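Local atomic coordinates of baculoviral IAP repeat-containing protein 2 (Homo sapiens, PDB entry 3M1D), a protein that probably helps restrain apoptosis and takes part in TNF receptor signalling, its zinc-binding BIR1 domain being linked to recruitment by TRAF2. Residues C49-L54 with P74-I79. Sequence-based numbering, arbitrary orientation.
With ZN (zinc ion), chain C.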
ATOM      1  N   CYS A  49       1.301   1.856  -5.387  1.00 19.84           N
ATOM      2  CA  CYS A  49      -0.109   1.551  -5.622  1.00 22.15           C
ATOM      3  C   CYS A  49      -0.285   0.842  -6.953  1.00 24.00           C
ATOM      4  O   CYS A  49       0.247   1.281  -7.977  1.00 24.62           O
ATOM      5  CB  CYS A  49      -0.973   2.811  -5.602  1.00 22.23           C
ATOM      6  SG  CYS A  49      -2.719   2.456  -5.942  1.00 22.76           S
ATOM      7  N   PHE A  50      -1.016  -0.265  -6.930  1.00 22.69           N
ATOM      8  CA  PHE A  50      -1.281  -1.036  -8.134  1.00 24.90           C
ATOM      9  C   PHE A  50      -2.134  -0.243  -9.124  1.00 23.32           C
ATOM     10  O   PHE A  50      -2.122  -0.522 -10.323  1.00 23.93           O
ATOM     11  CB  PHE A  50      -1.959  -2.376  -7.789  1.00 18.85           C
ATOM     12  CG  PHE A  50      -3.441  -2.266  -7.505  1.00 19.02           C
ATOM     13  CD1 PHE A  50      -4.354  -3.002  -8.245  1.00 21.27           C
ATOM     14  CD2 PHE A  50      -3.913  -1.455  -6.484  1.00 20.77           C
ATOM     15  CE1 PHE A  50      -5.719  -2.919  -7.988  1.00 24.40           C
ATOM     16  CE2 PHE A  50      -5.269  -1.374  -6.209  1.00 21.88           C
ATOM     17  CZ  PHE A  50      -6.176  -2.103  -6.977  1.00 25.14           C
ATOM     18  N   CYS A  51      -2.860   0.756  -8.627  1.00 23.32           N
ATOM     19  CA  CYS A  51      -3.771   1.518  -9.477  1.00 25.85           C
ATOM     20  C   CYS A  51      -3.146   2.768 -10.079  1.00 26.65           C
ATOM     21  O   CYS A  51      -3.253   2.997 -11.281  1.00 24.60           O
ATOM     22  CB  CYS A  51      -5.040   1.913  -8.715  1.00 24.40           C
ATOM     23  SG  CYS A  51      -6.215   2.875  -9.716  1.00 24.43           S
ATOM     24  N   CYS A  52      -2.506   3.582  -9.246  1.00 21.52           N
ATOM     25  CA  CYS A  52      -1.997   4.870  -9.711  1.00 21.50           C
ATOM     26  C   CYS A  52      -0.478   4.970  -9.709  1.00 20.47           C
ATOM     27  O   CYS A  52       0.071   5.938 -10.219  1.00 21.12           O
ATOM     28  CB  CYS A  52      -2.583   6.012  -8.883  1.00 19.25           C
ATOM     29  SG  CYS A  52      -1.972   6.081  -7.132  1.00 21.42           S
ATOM     30  N   GLY A  53       0.205   3.987  -9.137  1.00 21.09           N
ATOM     31  CA  GLY A  53       1.663   4.025  -9.124  1.00 22.94           C
ATOM     32  C   GLY A  53       2.281   4.955  -8.076  1.00 24.41           C
ATOM     33  O   GLY A  53       3.490   5.162  -8.067  1.00 21.31           O
ATOM     34  N   LEU A  54       1.473   5.523  -7.183  1.00 21.63           N
ATOM     35  CA  LEU A  54       2.043   6.318  -6.090  1.00 23.15           C
ATOM     36  C   LEU A  54       3.056   5.476  -5.305  1.00 21.74           C
ATOM     37  O   LEU A  54       2.772   4.332  -4.963  1.00 20.92           O
ATOM     38  CB  LEU A  54       0.942   6.818  -5.152  1.00 21.84           C
ATOM     39  CG  LEU A  54       1.363   7.543  -3.875  1.00 20.92           C
ATOM     40  CD1 LEU A  54       1.920   8.930  -4.195  1.00 23.85           C
ATOM     41  CD2 LEU A  54       0.156   7.646  -2.955  1.00 19.11           C
ATOM     42  N   PRO A  74      -5.246  11.810  -4.651  1.00 24.80           N
ATOM     43  CA  PRO A  74      -6.701  11.656  -4.525  1.00 27.32           C
ATOM     44  C   PRO A  74      -7.372  11.164  -5.808  1.00 28.24           C
ATOM     45  O   PRO A  74      -8.488  10.644  -5.734  1.00 29.32           O
ATOM     46  CB  PRO A  74      -7.194  13.083  -4.226  1.00 28.37           C
ATOM     47  CG  PRO A  74      -5.984  13.934  -4.064  1.00 28.55           C
ATOM     48  CD  PRO A  74      -4.828  13.224  -4.662  1.00 27.14           C
ATOM     49  N   SER A  75      -6.719  11.321  -6.962  1.00 26.47           N
ATOM     50  CA  SER A  75      -7.366  10.997  -8.239  1.00 26.80           C
ATOM     51  C   SER A  75      -7.332   9.504  -8.566  1.00 30.49           C
ATOM     52  O   SER A  75      -7.947   9.056  -9.533  1.00 28.99           O
ATOM     53  CB  SER A  75      -6.778  11.820  -9.387  1.00 31.71           C
ATOM     54  OG  SER A  75      -5.428  11.477  -9.636  1.00 29.12           O
ATOM     55  N   CYS A  76      -6.623   8.741  -7.740  1.00 30.24           N
ATOM     56  CA  CYS A  76      -6.600   7.285  -7.864  1.00 29.40           C
ATOM     57  C   CYS A  76      -8.000   6.710  -7.714  1.00 28.90           C
ATOM     58  O   CYS A  76      -8.618   6.854  -6.657  1.00 26.83           O
ATOM     59  CB  CYS A  76      -5.686   6.679  -6.793  1.00 21.94           C
ATOM     60  SG  CYS A  76      -5.680   4.874  -6.758  1.00 22.38           S
ATOM     61  N   SER A  77      -8.496   6.052  -8.761  1.00 27.51           N
ATOM     62  CA  SER A  77      -9.831   5.454  -8.724  1.00 29.83           C
ATOM     63  C   SER A  77      -9.956   4.430  -7.604  1.00 30.42           C
ATOM     64  O   SER A  77     -11.006   4.314  -6.975  1.00 29.47           O
ATOM     65  CB  SER A  77     -10.174   4.771 -10.055  1.00 30.45           C
ATOM     66  OG  SER A  77     -10.187   5.700 -11.113  1.00 35.87           O
ATOM     67  N   PHE A  78      -8.902   3.658  -7.368  1.00 24.59           N
ATOM     68  CA  PHE A  78      -8.983   2.661  -6.316  1.00 23.96           C
ATOM     69  C   PHE A  78      -9.200   3.328  -4.953  1.00 27.40           C
ATOM     70  O   PHE A  78     -10.164   3.019  -4.252  1.00 26.13           O
ATOM     71  CB  PHE A  78      -7.742   1.769  -6.269  1.00 25.95           C
ATOM     72  CG  PHE A  78      -7.699   0.877  -5.063  1.00 26.13           C
ATOM     73  CD1 PHE A  78      -8.412  -0.313  -5.039  1.00 25.30           C
ATOM     74  CD2 PHE A  78      -6.981   1.244  -3.937  1.00 26.87           C
ATOM     75  CE1 PHE A  78      -8.391  -1.139  -3.920  1.00 25.36           C
ATOM     76  CE2 PHE A  78      -6.957   0.424  -2.814  1.00 25.13           C
ATOM     77  CZ  PHE A  78      -7.667  -0.767  -2.806  1.00 26.54           C
ATOM     78  N   ILE A  79      -8.308   4.239  -4.575  1.00 25.80           N
ATOM     79  CA  ILE A  79      -8.429   4.882  -3.271  1.00 23.55           C
ATOM     80  C   ILE A  79      -9.775   5.613  -3.121  1.00 33.49           C
ATOM     81  O   ILE A  79     -10.321   5.664  -2.023  1.00 30.63           O
ATOM     82  CB  ILE A  79      -7.232   5.819  -2.929  1.00 25.56           C
ATOM     83  CG1 ILE A  79      -7.042   5.905  -1.408  1.00 24.31           C
ATOM     84  CG2 ILE A  79      -7.425   7.210  -3.512  1.00 26.18           C
ATOM     85  CD1 ILE A  79      -6.763   4.553  -0.734  1.00 25.11           C
TER
HETATM   86 ZN    ZN C1000      -3.464   4.684  -6.020  1.00 23.90          ZN
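C49, C52 and C76 meet at a zinc ion. C49 SG lies 2.4 Å from the metal, and C76 SG 2.3 Å. H69 NE2, from helix 65-72, is the fourth ligand. With SG anti to its own backbone N (chi1 175°), C76 turns the sulfur toward the loop 49-54 to meet the zinc. C52 SG also packs against C76 CB.

Backbone N-H groups also point at the three ligand sulfurs. C49 SG accepts from the N of C51 and of C52, the bond from C51 N to C49 SG being 3.2 Å long. C52 SG accepts from L54 N. C76 is the N-cap of helix 77-83, and its SG takes a nearly straight bond from I79 N (175°).

C51 is not a ligand. C51 CB rests 3.6 Å from C76 SG and also touches F78 CB. C51 SG receives a weak bond from F78 N.

Away from the metal, F50 and F78 form a T-shaped pair. The CE2-CZ edge of F50 points at one face of F78, with the planes at 79°. F50 CZ comes within 3.5 Å of F78 CD1. R15 makes a cation-pi contact with F50.

This is the zinc site of a BIR domain, built from three cysteines and one histidine, joining the loop after strand 47-49 to the C-terminal helix. The N-H bonds probably spread the negative charge of the sulfurs and help stabilise them as thiolates.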